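Divalent-cation tolerance protein CutA (Pyrococcus horikoshii, PDB 1UKU) binds a copper ion at the interface between two trimers and is involved in resistance toward heavy metals, the bound copper probably driving further oligomerization. Local coordinates at residues T6-W11 / E71-D76; K19-E24 / E67-L72; C29-E34 / I54-E59. One frame throughout, in Å; residues are numbered along the deposited sequence.

Interaction 1: T6-W11 / E71-D76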
ATOM      1  N   THR A   6       8.805   3.713  -1.964  1.00  6.54           N
ATOM      2  CA  THR A   6      10.113   3.303  -2.441  1.00  6.45           C
ATOM      3  C   THR A   6      10.545   2.083  -1.632  1.00  7.41           C
ATOM      4  O   THR A   6       9.926   1.733  -0.640  1.00  7.89           O
ATOM      5  CB  THR A   6      11.111   4.478  -2.365  1.00  6.46           C
ATOM      6  OG1 THR A   6      12.328   4.094  -3.032  1.00  8.84           O
ATOM      7  CG2 THR A   6      11.474   4.884  -0.962  1.00  8.62           C
ATOM      8  N   THR A   7      11.568   1.395  -2.095  1.00  6.64           N
ATOM      9  CA  THR A   7      12.061   0.231  -1.402  1.00  6.99           C
ATOM     10  C   THR A   7      13.531   0.370  -1.192  1.00  7.18           C
ATOM     11  O   THR A   7      14.210   1.048  -1.953  1.00  8.06           O
ATOM     12  CB  THR A   7      11.762  -1.074  -2.128  1.00  7.00           C
ATOM     13  OG1 THR A   7      12.617  -1.212  -3.283  1.00  9.21           O
ATOM     14  CG2 THR A   7      10.338  -1.134  -2.625  1.00  8.08           C
ATOM     15  N   PHE A   8      14.006  -0.282  -0.147  1.00  6.52           N
ATOM     16  CA  PHE A   8      15.416  -0.222   0.289  1.00  7.25           C
ATOM     17  C   PHE A   8      15.953  -1.621   0.546  1.00  7.49           C
ATOM     18  O   PHE A   8      15.197  -2.520   0.872  1.00  6.53           O
ATOM     19  CB  PHE A   8      15.564   0.584   1.592  1.00  7.08           C
ATOM     20  CG  PHE A   8      15.188   2.029   1.481  1.00  7.00           C
ATOM     21  CD1 PHE A   8      16.103   2.948   0.999  1.00  9.00           C
ATOM     22  CD2 PHE A   8      13.904   2.481   1.849  1.00  8.95           C
ATOM     23  CE1 PHE A   8      15.778   4.278   0.900  1.00  9.65           C
ATOM     24  CE2 PHE A   8      13.585   3.846   1.745  1.00  9.04           C
ATOM     25  CZ  PHE A   8      14.527   4.733   1.247  1.00  9.92           C
ATOM     26  N   PRO A   9      17.260  -1.811   0.396  1.00  8.82           N
ATOM     27  CA  PRO A   9      17.847  -3.132   0.606  1.00  9.31           C
ATOM     28  C   PRO A   9      17.896  -3.599   2.060  1.00 11.48           C
ATOM     29  O   PRO A   9      17.931  -4.815   2.253  1.00 14.02           O
ATOM     30  CB  PRO A   9      19.224  -2.981  -0.028  1.00 10.16           C
ATOM     31  CG  PRO A   9      19.529  -1.560   0.171  1.00  9.25           C
ATOM     32  CD  PRO A   9      18.222  -0.863  -0.165  1.00  8.73           C
ATOM     33  N   ASP A  10      17.865  -2.711   3.051  1.00 11.84           N
ATOM     34  CA  ASP A  10      17.566  -3.141   4.423  1.00 13.37           C
ATOM     35  C   ASP A  10      17.276  -1.909   5.271  1.00 11.45           C
ATOM     36  O   ASP A  10      17.066  -0.796   4.751  1.00 10.79           O
ATOM     37  CB  ASP A  10      18.678  -3.988   5.087  1.00 14.59           C
ATOM     38  CG  ASP A  10      18.153  -4.893   6.247  1.00 14.38           C
ATOM     39  OD1 ASP A  10      17.433  -5.874   5.966  1.00 18.68           O
ATOM     40  OD2 ASP A  10      18.451  -4.719   7.469  1.00 15.42           O
ATOM     41  N   TRP A  11      17.249  -2.136   6.580  1.00 10.46           N
ATOM     42  CA  TRP A  11      16.755  -1.196   7.528  1.00  9.69           C
ATOM     43  C   TRP A  11      17.685  -0.033   7.726  1.00  9.40           C
ATOM     44  O   TRP A  11      17.210   1.088   7.968  1.00  9.56           O
ATOM     45  CB  TRP A  11      16.555  -1.923   8.873  1.00  8.66           C
ATOM     46  CG  TRP A  11      15.308  -2.728   8.923  1.00  8.34           C
ATOM     47  CD1 TRP A  11      15.184  -4.056   8.719  1.00  9.11           C
ATOM     48  CD2 TRP A  11      13.996  -2.218   9.115  1.00  9.25           C
ATOM     49  NE1 TRP A  11      13.870  -4.427   8.811  1.00 10.32           N
ATOM     50  CE2 TRP A  11      13.115  -3.297   9.033  1.00  9.57           C
ATOM     51  CE3 TRP A  11      13.479  -0.937   9.361  1.00  9.94           C
ATOM     52  CZ2 TRP A  11      11.731  -3.136   9.199  1.00  9.10           C
ATOM     53  CZ3 TRP A  11      12.130  -0.784   9.529  1.00 10.22           C
ATOM     54  CH2 TRP A  11      11.271  -1.863   9.437  1.00  9.19           C
ATOM     55  N   GLU A  71      19.046  11.197  -4.934  1.00 10.99           N
ATOM     56  CA  GLU A  71      20.361  11.547  -4.419  1.00 12.04           C
ATOM     57  C   GLU A  71      20.764  10.742  -3.191  1.00 12.48           C
ATOM     58  O   GLU A  71      21.959  10.606  -2.890  1.00 15.27           O
ATOM     59  CB  GLU A  71      20.412  13.028  -4.081  1.00 11.84           C
ATOM     60  CG  GLU A  71      20.420  13.910  -5.306  1.00 12.07           C
ATOM     61  CD  GLU A  71      20.144  15.350  -4.971  1.00 14.62           C
ATOM     62  OE1 GLU A  71      19.997  15.697  -3.792  1.00 15.42           O
ATOM     63  OE2 GLU A  71      20.086  16.159  -5.927  1.00 17.92           O
ATOM     64  N   LEU A  72      19.795  10.208  -2.457  1.00 11.36           N
ATOM     65  CA  LEU A  72      20.095   9.469  -1.225  1.00 11.28           C
ATOM     66  C   LEU A  72      20.008   7.940  -1.365  1.00 10.81           C
ATOM     67  O   LEU A  72      20.474   7.205  -0.484  1.00 11.67           O
ATOM     68  CB  LEU A  72      19.152   9.904  -0.105  1.00 11.82           C
ATOM     69  CG  LEU A  72      19.369  11.339   0.353  1.00 11.57           C
ATOM     70  CD1 LEU A  72      18.231  11.763   1.281  1.00 12.33           C
ATOM     71  CD2 LEU A  72      20.688  11.493   1.074  1.00 13.86           C
ATOM     72  N   HIS A  73      19.459   7.475  -2.465  1.00 10.16           N
ATOM     73  CA  HIS A  73      19.032   6.072  -2.530  1.00  9.56           C
ATOM     74  C   HIS A  73      20.210   5.142  -2.769  1.00 10.80           C
ATOM     75  O   HIS A  73      21.067   5.436  -3.606  1.00 10.63           O
ATOM     76  CB  HIS A  73      18.011   5.859  -3.645  1.00  9.25           C
ATOM     77  CG  HIS A  73      17.056   4.746  -3.351  1.00  8.78           C
ATOM     78  ND1 HIS A  73      17.440   3.426  -3.292  1.00  9.76           N
ATOM     79  CD2 HIS A  73      15.739   4.780  -3.052  1.00  8.55           C
ATOM     80  CE1 HIS A  73      16.393   2.691  -2.942  1.00  8.04           C
ATOM     81  NE2 HIS A  73      15.349   3.497  -2.787  1.00  8.64           N
ATOM     82  N   PRO A  74      20.256   4.010  -2.061  1.00 11.41           N
ATOM     83  CA  PRO A  74      21.289   2.996  -2.352  1.00 12.36           C
ATOM     84  C   PRO A  74      21.175   2.285  -3.697  1.00 12.43           C
ATOM     85  O   PRO A  74      22.170   1.700  -4.155  1.00 13.91           O
ATOM     86  CB  PRO A  74      21.156   1.996  -1.204  1.00 13.28           C
ATOM     87  CG  PRO A  74      19.852   2.263  -0.562  1.00 13.39           C
ATOM     88  CD  PRO A  74      19.463   3.676  -0.861  1.00 11.73           C
ATOM     89  N   TYR A  75      20.006   2.303  -4.323  1.00 11.28           N
ATOM     90  CA  TYR A  75      19.845   1.717  -5.632  1.00 11.45           C
ATOM     91  C   TYR A  75      20.166   2.701  -6.758  1.00 12.41           C
ATOM     92  O   TYR A  75      19.744   3.840  -6.699  1.00 13.97           O
ATOM     93  CB  TYR A  75      18.417   1.188  -5.820  1.00 10.63           C
ATOM     94  CG  TYR A  75      18.055   0.000  -4.942  1.00  9.83           C
ATOM     95  CD1 TYR A  75      19.023  -0.818  -4.364  1.00  9.79           C
ATOM     96  CD2 TYR A  75      16.739  -0.289  -4.689  1.00  9.95           C
ATOM     97  CE1 TYR A  75      18.675  -1.919  -3.617  1.00 10.50           C
ATOM     98  CE2 TYR A  75      16.369  -1.368  -3.923  1.00 10.73           C
ATOM     99  CZ  TYR A  75      17.318  -2.186  -3.379  1.00  9.25           C
ATOM    100  OH  TYR A  75      16.889  -3.250  -2.595  1.00 10.51           O
ATOM    101  N   ASP A  76      20.868   2.209  -7.783  1.00 15.35           N
ATOM    102  CA  ASP A  76      21.081   2.947  -9.033  1.00 17.18           C
ATOM    103  C   ASP A  76      19.756   3.324  -9.682  1.00 15.82           C
ATOM    104  O   ASP A  76      19.597   4.435 -10.190  1.00 17.06           O
ATOM    105  CB  ASP A  76      21.862   2.102 -10.057  1.00 18.52           C
ATOM    106  CG  ASP A  76      23.207   1.650  -9.556  1.00 24.09           C
ATOM    107  OD1 ASP A  76      23.924   2.480  -8.951  1.00 33.11           O
ATOM    108  OD2 ASP A  76      23.654   0.492  -9.773  1.00 29.71           O
TER
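H73 lies with its imidazole flat against the F8 ring in an offset stack, planes 6° apart and centroids 4.7 Å from each other. The overlap is at the rims, F8 CE1 lying 3.8 Å from H73 NE2. That same nitrogen reaches two oxygens of the strand, both through weak hydrogen bonds: 2.8 Å to T7 O, bent to 115°, and 3.1 Å to T6 OG1. With CG of H73 anti to the backbone N (chi1 -150°), the imidazole is carried from the residue just past the helix across to the strand. P74 follows with its ring at the edge of F8 and its CG 3.5 Å from P9 CD. The contact thus joins the end of strand 2-8 to the loop leaving helix 62-72, within the ferredoxin-like fold of CutA. The Y75 ring also meets P9 CD, obliquely, with CZ at 3.6 Å. Further out, the backbone N of Y75 donates to H73 ND1 in the imidazole plane at 3.0 Å, which helps to fix the rotation of the ring and leaves NE2 as the donor. T6 OG1 also bonds A79 O; Y75 OH is hydrogen-bonded to E50, and the Y75 side chain touches D48, a copper ligand.

Interaction 2: K19-E24 / E67-L72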
ATOM      1  N   LYS A  19      15.125   9.332   7.869  1.00  9.35           N
ATOM      2  CA  LYS A  19      15.447  10.322   8.898  1.00  9.80           C
ATOM      3  C   LYS A  19      16.043  11.596   8.237  1.00  9.86           C
ATOM      4  O   LYS A  19      15.725  12.701   8.669  1.00  9.81           O
ATOM      5  CB  LYS A  19      16.382   9.753   9.976  1.00 10.46           C
ATOM      6  CG  LYS A  19      15.742   8.700  10.852  1.00 12.10           C
ATOM      7  CD  LYS A  19      16.656   8.179  11.955  1.00 16.79           C
ATOM      8  CE  LYS A  19      15.958   7.111  12.779  1.00 18.32           C
ATOM      9  NZ  LYS A  19      16.833   6.592  13.870  1.00 22.16           N
ATOM     10  N   THR A  20      16.862  11.463   7.192  1.00  9.65           N
ATOM     11  CA  THR A  20      17.366  12.637   6.447  1.00  9.32           C
ATOM     12  C   THR A  20      16.202  13.418   5.823  1.00  9.27           C
ATOM     13  O   THR A  20      16.188  14.640   5.840  1.00 10.70           O
ATOM     14  CB  THR A  20      18.338  12.195   5.366  1.00 10.47           C
ATOM     15  OG1 THR A  20      19.446  11.516   5.989  1.00 13.53           O
ATOM     16  CG2 THR A  20      18.899  13.365   4.642  1.00 10.21           C
ATOM     17  N   LEU A  21      15.219  12.717   5.273  1.00  7.95           N
ATOM     18  CA  LEU A  21      14.094  13.366   4.615  1.00  7.93           C
ATOM     19  C   LEU A  21      13.262  14.086   5.664  1.00  8.06           C
ATOM     20  O   LEU A  21      12.751  15.184   5.385  1.00  8.75           O
ATOM     21  CB  LEU A  21      13.250  12.375   3.828  1.00  7.38           C
ATOM     22  CG  LEU A  21      13.912  11.712   2.620  1.00  9.13           C
ATOM     23  CD1 LEU A  21      12.967  10.634   2.029  1.00  9.87           C
ATOM     24  CD2 LEU A  21      14.352  12.681   1.513  1.00  9.17           C
ATOM     25  N   LEU A  22      13.106  13.507   6.859  1.00  8.57           N
ATOM     26  CA  LEU A  22      12.401  14.179   7.952  1.00  8.90           C
ATOM     27  C   LEU A  22      13.174  15.431   8.380  1.00  9.77           C
ATOM     28  O   LEU A  22      12.588  16.495   8.546  1.00 10.66           O
ATOM     29  CB  LEU A  22      12.180  13.240   9.145  1.00  9.32           C
ATOM     30  CG  LEU A  22      11.062  12.209   8.919  1.00  7.97           C
ATOM     31  CD1 LEU A  22      11.193  11.054   9.896  1.00  9.03           C
ATOM     32  CD2 LEU A  22       9.692  12.837   9.052  1.00  8.60           C
ATOM     33  N   LYS A  23      14.478  15.301   8.543  1.00 10.68           N
ATOM     34  CA  LYS A  23      15.304  16.453   8.951  1.00 10.96           C
ATOM     35  C   LYS A  23      15.199  17.597   7.950  1.00 11.24           C
ATOM     36  O   LYS A  23      15.214  18.773   8.343  1.00 12.30           O
ATOM     37  CB  LYS A  23      16.753  16.041   9.136  1.00 11.79           C
ATOM     38  CG  LYS A  23      16.938  15.202  10.422  1.00 15.70           C
ATOM     39  CD  LYS A  23      18.384  14.935  10.786  1.00 22.22           C
ATOM     40  CE  LYS A  23      19.251  14.527   9.616  1.00 26.17           C
ATOM     41  NZ  LYS A  23      20.519  13.892  10.085  1.00 29.55           N
ATOM     42  N   GLU A  24      15.093  17.267   6.657  1.00 10.27           N
ATOM     43  CA  GLU A  24      14.970  18.231   5.579  1.00  9.93           C
ATOM     44  C   GLU A  24      13.554  18.692   5.379  1.00  9.42           C
ATOM     45  O   GLU A  24      13.290  19.500   4.493  1.00 10.96           O
ATOM     46  CB  GLU A  24      15.578  17.661   4.299  1.00  9.83           C
ATOM     47  CG  GLU A  24      17.077  17.551   4.438  1.00 12.22           C
ATOM     48  CD  GLU A  24      17.773  16.970   3.242  1.00 13.85           C
ATOM     49  OE1 GLU A  24      18.944  16.569   3.395  1.00 16.75           O
ATOM     50  OE2 GLU A  24      17.158  16.929   2.162  1.00 16.43           O
ATOM     51  N   GLU A  67      13.802  14.214  -6.237  1.00 10.52           N
ATOM     52  CA  GLU A  67      15.231  14.457  -6.465  1.00 10.29           C
ATOM     53  C   GLU A  67      16.064  14.058  -5.268  1.00 10.18           C
ATOM     54  O   GLU A  67      17.113  13.421  -5.433  1.00  9.73           O
ATOM     55  CB  GLU A  67      15.501  15.931  -6.786  1.00 11.80           C
ATOM     56  CG  GLU A  67      16.992  16.267  -6.935  1.00 13.95           C
ATOM     57  CD  GLU A  67      17.725  15.529  -8.064  1.00 18.62           C
ATOM     58  OE1 GLU A  67      18.978  15.340  -7.966  1.00 22.75           O
ATOM     59  OE2 GLU A  67      17.119  15.101  -9.059  1.00 17.81           O
ATOM     60  N   ARG A  68      15.611  14.392  -4.060  1.00 10.35           N
ATOM     61  CA  ARG A  68      16.368  14.019  -2.882  1.00 10.53           C
ATOM     62  C   ARG A  68      16.443  12.499  -2.699  1.00  9.96           C
ATOM     63  O   ARG A  68      17.499  11.966  -2.340  1.00 10.06           O
ATOM     64  CB  ARG A  68      15.848  14.715  -1.631  1.00 10.66           C
ATOM     65  CG  ARG A  68      16.334  16.121  -1.486  1.00 16.01           C
ATOM     66  CD  ARG A  68      17.871  16.252  -1.435  1.00 15.85           C
ATOM     67  NE  ARG A  68      18.502  15.973  -0.147  1.00 15.77           N
ATOM     68  CZ  ARG A  68      19.696  15.395   0.021  1.00 15.96           C
ATOM     69  NH1 ARG A  68      20.403  14.960  -1.011  1.00 18.60           N
ATOM     70  NH2 ARG A  68      20.189  15.249   1.231  1.00 17.24           N
ATOM     71  N   ILE A  69      15.364  11.791  -2.978  1.00  8.93           N
ATOM     72  CA  ILE A  69      15.432  10.352  -2.881  1.00  9.47           C
ATOM     73  C   ILE A  69      16.423   9.819  -3.891  1.00  9.63           C
ATOM     74  O   ILE A  69      17.190   8.917  -3.560  1.00 10.74           O
ATOM     75  CB  ILE A  69      14.049   9.710  -3.038  1.00  8.46           C
ATOM     76  CG1 ILE A  69      13.165  10.068  -1.832  1.00  7.80           C
ATOM     77  CG2 ILE A  69      14.169   8.170  -3.161  1.00 10.19           C
ATOM     78  CD1 ILE A  69      11.685   9.743  -2.061  1.00  8.55           C
ATOM     79  N   LYS A  70      16.428  10.358  -5.110  1.00 10.47           N
ATOM     80  CA  LYS A  70      17.394   9.889  -6.110  1.00 10.81           C
ATOM     81  C   LYS A  70      18.808  10.060  -5.575  1.00 11.47           C
ATOM     82  O   LYS A  70      19.648   9.199  -5.749  1.00 13.90           O
ATOM     83  CB  LYS A  70      17.229  10.647  -7.434  1.00 11.34           C
ATOM     84  CG  LYS A  70      16.004  10.259  -8.220  1.00 13.10           C
ATOM     85  CD  LYS A  70      15.661  11.281  -9.283  1.00 17.41           C
ATOM     86  CE  LYS A  70      16.621  11.260 -10.425  1.00 21.18           C
ATOM     87  NZ  LYS A  70      16.199  12.309 -11.406  1.00 23.19           N
ATOM     88  N   GLU A  71      19.046  11.197  -4.934  1.00 10.99           N
ATOM     89  CA  GLU A  71      20.361  11.547  -4.419  1.00 12.04           C
ATOM     90  C   GLU A  71      20.764  10.742  -3.191  1.00 12.48           C
ATOM     91  O   GLU A  71      21.959  10.606  -2.890  1.00 15.27           O
ATOM     92  CB  GLU A  71      20.412  13.028  -4.081  1.00 11.84           C
ATOM     93  CG  GLU A  71      20.420  13.910  -5.306  1.00 12.07           C
ATOM     94  CD  GLU A  71      20.144  15.350  -4.971  1.00 14.62           C
ATOM     95  OE1 GLU A  71      19.997  15.697  -3.792  1.00 15.42           O
ATOM     96  OE2 GLU A  71      20.086  16.159  -5.927  1.00 17.92           O
ATOM     97  N   LEU A  72      19.795  10.208  -2.457  1.00 11.36           N
ATOM     98  CA  LEU A  72      20.095   9.469  -1.225  1.00 11.28           C
ATOM     99  C   LEU A  72      20.008   7.940  -1.365  1.00 10.81           C
ATOM    100  O   LEU A  72      20.474   7.205  -0.484  1.00 11.67           O
ATOM    101  CB  LEU A  72      19.152   9.904  -0.105  1.00 11.82           C
ATOM    102  CG  LEU A  72      19.369  11.339   0.353  1.00 11.57           C
ATOM    103  CD1 LEU A  72      18.231  11.763   1.281  1.00 12.33           C
ATOM    104  CD2 LEU A  72      20.688  11.493   1.074  1.00 13.86           C
TER
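Two helices on the same face of the CutA sheet, 11-23 and 62-72, meet here in a salt-bridged pair, their local axes 11.2 Å apart and running at 141° to each other. E24, just past the end of the first helix, holds R68 of the second. The guanidinium presents its NE side: NH2 donates to E24 OE1 and NE to E24 OE2, each at 2.8 Å and nearly straight. Both oxygens use their syn lone pairs, and the carboxylate and guanidinium planes are only 11° apart, a side-on bidentate grip that leaves little rotational freedom to either group. The arginine chain is bent at chi2 and chi3, while the E24 chain beyond CG is extended and crosses it at about a right angle. The remaining terminal nitrogen, R68 NH1, donates to E71 OE1 at 2.9 Å, one turn along its own helix, through the anti lone pair of that oxygen. One positive charge thus serves two acids. In this ferredoxin-like alpha-beta sandwich the helices pack side by side on the sheet, and between salt bridge and sheet lie apolar side chains: L21 CD1 touches I69 CG1 at 3.9 Å, and L21 CD2 reaches L72 CD1. T20 adds its methyl, CG2 lying 3.8 Å from L72 CD1, while its OG1 bonds K16 O. L21 and I69 both rest on L55 of strand 44-57, and L26 packs against R68.

Interaction 3: C29-E34 / I54-E59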
ATOM      1  N   CYS A  29       5.976  11.928   7.529  1.00  9.63           N
ATOM      2  CA  CYS A  29       6.127  10.647   8.191  1.00 11.39           C
ATOM      3  C   CYS A  29       6.409   9.561   7.192  1.00  8.15           C
ATOM      4  O   CYS A  29       6.225   9.718   5.986  1.00  8.31           O
ATOM      5  CB  CYS A  29       4.896  10.340   8.984  1.00 13.30           C
ATOM      6  SG  CYS A  29       3.547  10.141   7.961  1.00 22.81           S
ATOM      7  N   ALA A  30       6.935   8.461   7.723  1.00  8.36           N
ATOM      8  CA  ALA A  30       7.266   7.258   6.982  1.00  7.34           C
ATOM      9  C   ALA A  30       6.767   6.025   7.746  1.00  6.34           C
ATOM     10  O   ALA A  30       6.778   6.015   8.968  1.00  7.06           O
ATOM     11  CB  ALA A  30       8.714   7.184   6.752  1.00  7.70           C
ATOM     12  N   ASN A  31       6.278   5.028   7.013  1.00  5.58           N
ATOM     13  CA  ASN A  31       5.934   3.728   7.563  1.00  6.12           C
ATOM     14  C   ASN A  31       6.824   2.695   6.831  1.00  6.50           C
ATOM     15  O   ASN A  31       6.780   2.601   5.608  1.00  6.07           O
ATOM     16  CB  ASN A  31       4.472   3.383   7.299  1.00  6.04           C
ATOM     17  CG  ASN A  31       3.462   4.245   8.032  1.00  6.23           C
ATOM     18  OD1 ASN A  31       2.272   4.096   7.740  1.00  7.60           O
ATOM     19  ND2 ASN A  31       3.872   5.077   8.996  1.00  7.03           N
ATOM     20  N   LEU A  32       7.625   1.956   7.582  1.00  5.39           N
ATOM     21  CA  LEU A  32       8.601   1.009   7.027  1.00  6.48           C
ATOM     22  C   LEU A  32       8.221  -0.393   7.413  1.00  5.09           C
ATOM     23  O   LEU A  32       7.941  -0.660   8.567  1.00  6.44           O
ATOM     24  CB  LEU A  32      10.002   1.284   7.550  1.00  7.07           C
ATOM     25  CG  LEU A  32      10.748   2.481   6.921  1.00  9.35           C
ATOM     26  CD1 LEU A  32       9.965   3.783   6.851  1.00 13.69           C
ATOM     27  CD2 LEU A  32      12.087   2.670   7.627  1.00  8.41           C
ATOM     28  N   ARG A  33       8.264  -1.312   6.467  1.00  6.67           N
ATOM     29  CA  ARG A  33       8.014  -2.729   6.756  1.00  6.72           C
ATOM     30  C   ARG A  33       8.716  -3.605   5.721  1.00  6.65           C
ATOM     31  O   ARG A  33       8.854  -3.238   4.570  1.00  6.75           O
ATOM     32  CB  ARG A  33       6.522  -3.076   6.855  1.00  7.50           C
ATOM     33  CG  ARG A  33       5.814  -3.352   5.548  1.00 11.70           C
ATOM     34  CD  ARG A  33       5.634  -2.176   4.721  1.00 11.30           C
ATOM     35  NE  ARG A  33       5.019  -2.464   3.401  1.00 13.79           N
ATOM     36  CZ  ARG A  33       5.643  -2.934   2.327  1.00 10.44           C
ATOM     37  NH1 ARG A  33       6.905  -3.272   2.362  1.00  8.31           N
ATOM     38  NH2 ARG A  33       4.985  -3.053   1.179  1.00  8.43           N
ATOM     39  N   GLU A  34       9.184  -4.755   6.170  1.00  7.00           N
ATOM     40  CA  GLU A  34       9.832  -5.727   5.299  1.00  6.92           C
ATOM     41  C   GLU A  34       8.910  -6.293   4.218  1.00  6.70           C
ATOM     42  O   GLU A  34       7.705  -6.449   4.413  1.00  7.14           O
ATOM     43  CB  GLU A  34      10.415  -6.860   6.167  1.00  7.30           C
ATOM     44  CG  GLU A  34      11.596  -6.417   7.014  1.00 12.81           C
ATOM     45  CD  GLU A  34      12.017  -7.459   8.048  1.00 16.48           C
ATOM     46  OE1 GLU A  34      12.756  -7.091   9.004  1.00 16.99           O
ATOM     47  OE2 GLU A  34      11.626  -8.648   7.922  1.00 20.49           O
ATOM     48  N   ILE A  54       6.622   3.727   2.951  1.00  5.43           N
ATOM     49  CA  ILE A  54       5.472   4.525   2.592  1.00  6.76           C
ATOM     50  C   ILE A  54       5.693   5.905   3.218  1.00  6.17           C
ATOM     51  O   ILE A  54       5.679   6.063   4.439  1.00  6.11           O
ATOM     52  CB  ILE A  54       4.171   3.882   3.123  1.00  6.76           C
ATOM     53  CG1 ILE A  54       3.946   2.492   2.518  1.00 10.12           C
ATOM     54  CG2 ILE A  54       2.972   4.780   2.791  1.00 10.92           C
ATOM     55  CD1 ILE A  54       3.064   1.571   3.373  1.00 14.57           C
ATOM     56  N   LEU A  55       5.869   6.905   2.374  1.00  6.10           N
ATOM     57  CA  LEU A  55       6.117   8.282   2.783  1.00  5.98           C
ATOM     58  C   LEU A  55       4.909   9.156   2.535  1.00  6.38           C
ATOM     59  O   LEU A  55       4.219   8.969   1.554  1.00  6.50           O
ATOM     60  CB  LEU A  55       7.315   8.863   2.019  1.00  6.61           C
ATOM     61  CG  LEU A  55       8.534   7.940   1.820  1.00  6.66           C
ATOM     62  CD1 LEU A  55       9.582   8.623   1.014  1.00  8.00           C
ATOM     63  CD2 LEU A  55       9.095   7.492   3.174  1.00  7.00           C
ATOM     64  N   LYS A  56       4.671  10.114   3.424  1.00  7.03           N
ATOM     65  CA  LYS A  56       3.490  10.984   3.323  1.00  7.87           C
ATOM     66  C   LYS A  56       3.969  12.419   3.261  1.00  6.82           C
ATOM     67  O   LYS A  56       4.742  12.857   4.096  1.00  7.91           O
ATOM     68  CB  LYS A  56       2.541  10.748   4.505  1.00  8.59           C
ATOM     69  CG  LYS A  56       2.156   9.249   4.677  1.00 12.06           C
ATOM     70  CD  LYS A  56       1.462   8.897   6.006  1.00 17.99           C
ATOM     71  CE  LYS A  56       2.072   7.646   6.737  1.00 19.10           C
ATOM     72  NZ  LYS A  56       3.303   7.883   7.667  1.00 17.61           N
ATOM     73  N   THR A  57       3.521  13.171   2.245  1.00  6.91           N
ATOM     74  CA  THR A  57       3.953  14.576   2.132  1.00  7.88           C
ATOM     75  C   THR A  57       2.928  15.385   1.325  1.00  8.07           C
ATOM     76  O   THR A  57       1.870  14.882   0.982  1.00  7.59           O
ATOM     77  CB  THR A  57       5.381  14.683   1.563  1.00  8.38           C
ATOM     78  OG1 THR A  57       5.885  16.018   1.781  1.00  8.70           O
ATOM     79  CG2 THR A  57       5.413  14.439   0.061  1.00  7.72           C
ATOM     80  N   ARG A  58       3.260  16.648   1.071  1.00  8.80           N
ATOM     81  CA  ARG A  58       2.429  17.511   0.252  1.00  8.96           C
ATOM     82  C   ARG A  58       2.689  17.322  -1.215  1.00  8.60           C
ATOM     83  O   ARG A  58       3.796  17.065  -1.629  1.00  9.14           O
ATOM     84  CB  ARG A  58       2.671  18.989   0.573  1.00  8.62           C
ATOM     85  CG  ARG A  58       2.522  19.388   2.021  1.00  9.40           C
ATOM     86  CD  ARG A  58       2.385  20.888   2.183  1.00 10.05           C
ATOM     87  NE  ARG A  58       3.407  21.636   1.470  1.00  8.73           N
ATOM     88  CZ  ARG A  58       4.449  22.225   2.033  1.00  8.50           C
ATOM     89  NH1 ARG A  58       4.692  22.086   3.350  1.00  9.16           N
ATOM     90  NH2 ARG A  58       5.309  22.903   1.280  1.00  7.91           N
ATOM     91  N   GLU A  59       1.659  17.543  -2.021  1.00  9.79           N
ATOM     92  CA  GLU A  59       1.813  17.500  -3.473  1.00 10.52           C
ATOM     93  C   GLU A  59       2.918  18.401  -4.002  1.00 10.73           C
ATOM     94  O   GLU A  59       3.690  18.021  -4.884  1.00 11.06           O
ATOM     95  CB  GLU A  59       0.554  17.999  -4.164  1.00 12.17           C
ATOM     96  CG  GLU A  59      -0.575  17.042  -4.193  1.00 14.57           C
ATOM     97  CD  GLU A  59      -1.426  17.104  -2.968  1.00 18.53           C
ATOM     98  OE1 GLU A  59      -0.952  17.723  -1.967  1.00 18.67           O
ATOM     99  OE2 GLU A  59      -2.575  16.591  -3.051  1.00 19.00           O
TER
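N31 N donates to I54 O at 2.8 Å, and I54 N returns an almost straight bond (178°) to N31 O at 2.9 Å, closing an antiparallel hydrogen-bonded pair. K56 N also donates to C29 O at 3.0 Å. Next to the N31-I54 pair, A30 and L55 form a non-hydrogen-bonded pair. Their side chains turn to the face covered by helix 11-23, where A30 CB meets L55 CD2 at 3.6 Å and V18 packs on both. These strands make up the long beta hairpin 29-41/44-57 of CutA, and residues C29 to L32 also pair with a strand of the third subunit, so the sheet runs on across that interface. On the other face C29, N31, I54 and K56 lie together. The lysine chain, bent at chi3 and chi4, turns toward C29 and N31, but the modelled position of its end is doubtful. N31 ND2 donates to A30 O from above the carbonyl plane, at 3.1 Å, while N31 OD1 accepts a hydrogen bond from Y5 OH of the third subunit. Both ends of the N31 amide are thereby held. Y92 of helix 90-99 packs on C29 and K56.

How the interactions relate
Interactions 1 and 2 have centres about 11 Å apart, and their segments share E71 and L72 at the end of helix 62-72. Interaction 1 ties the loop just after that helix, H73 to Y75, to the end of strand 2-8; interaction 2 packs the helix on 11-23, which follows that strand. Interaction 3, about 14 Å and 12 Å from them, lies within the sheet that strand 2-8 also joins, next to 44-57. Its hairpin falls in sequence between the partners of both other contacts. L55 touches L21 and I69 of interaction 2; W11, in segment 6-11, packs on L32, and its NE1 probably hydrogen-bonds E34 OE1. The two helices thus cover one face of a sheet that continues into the third subunit.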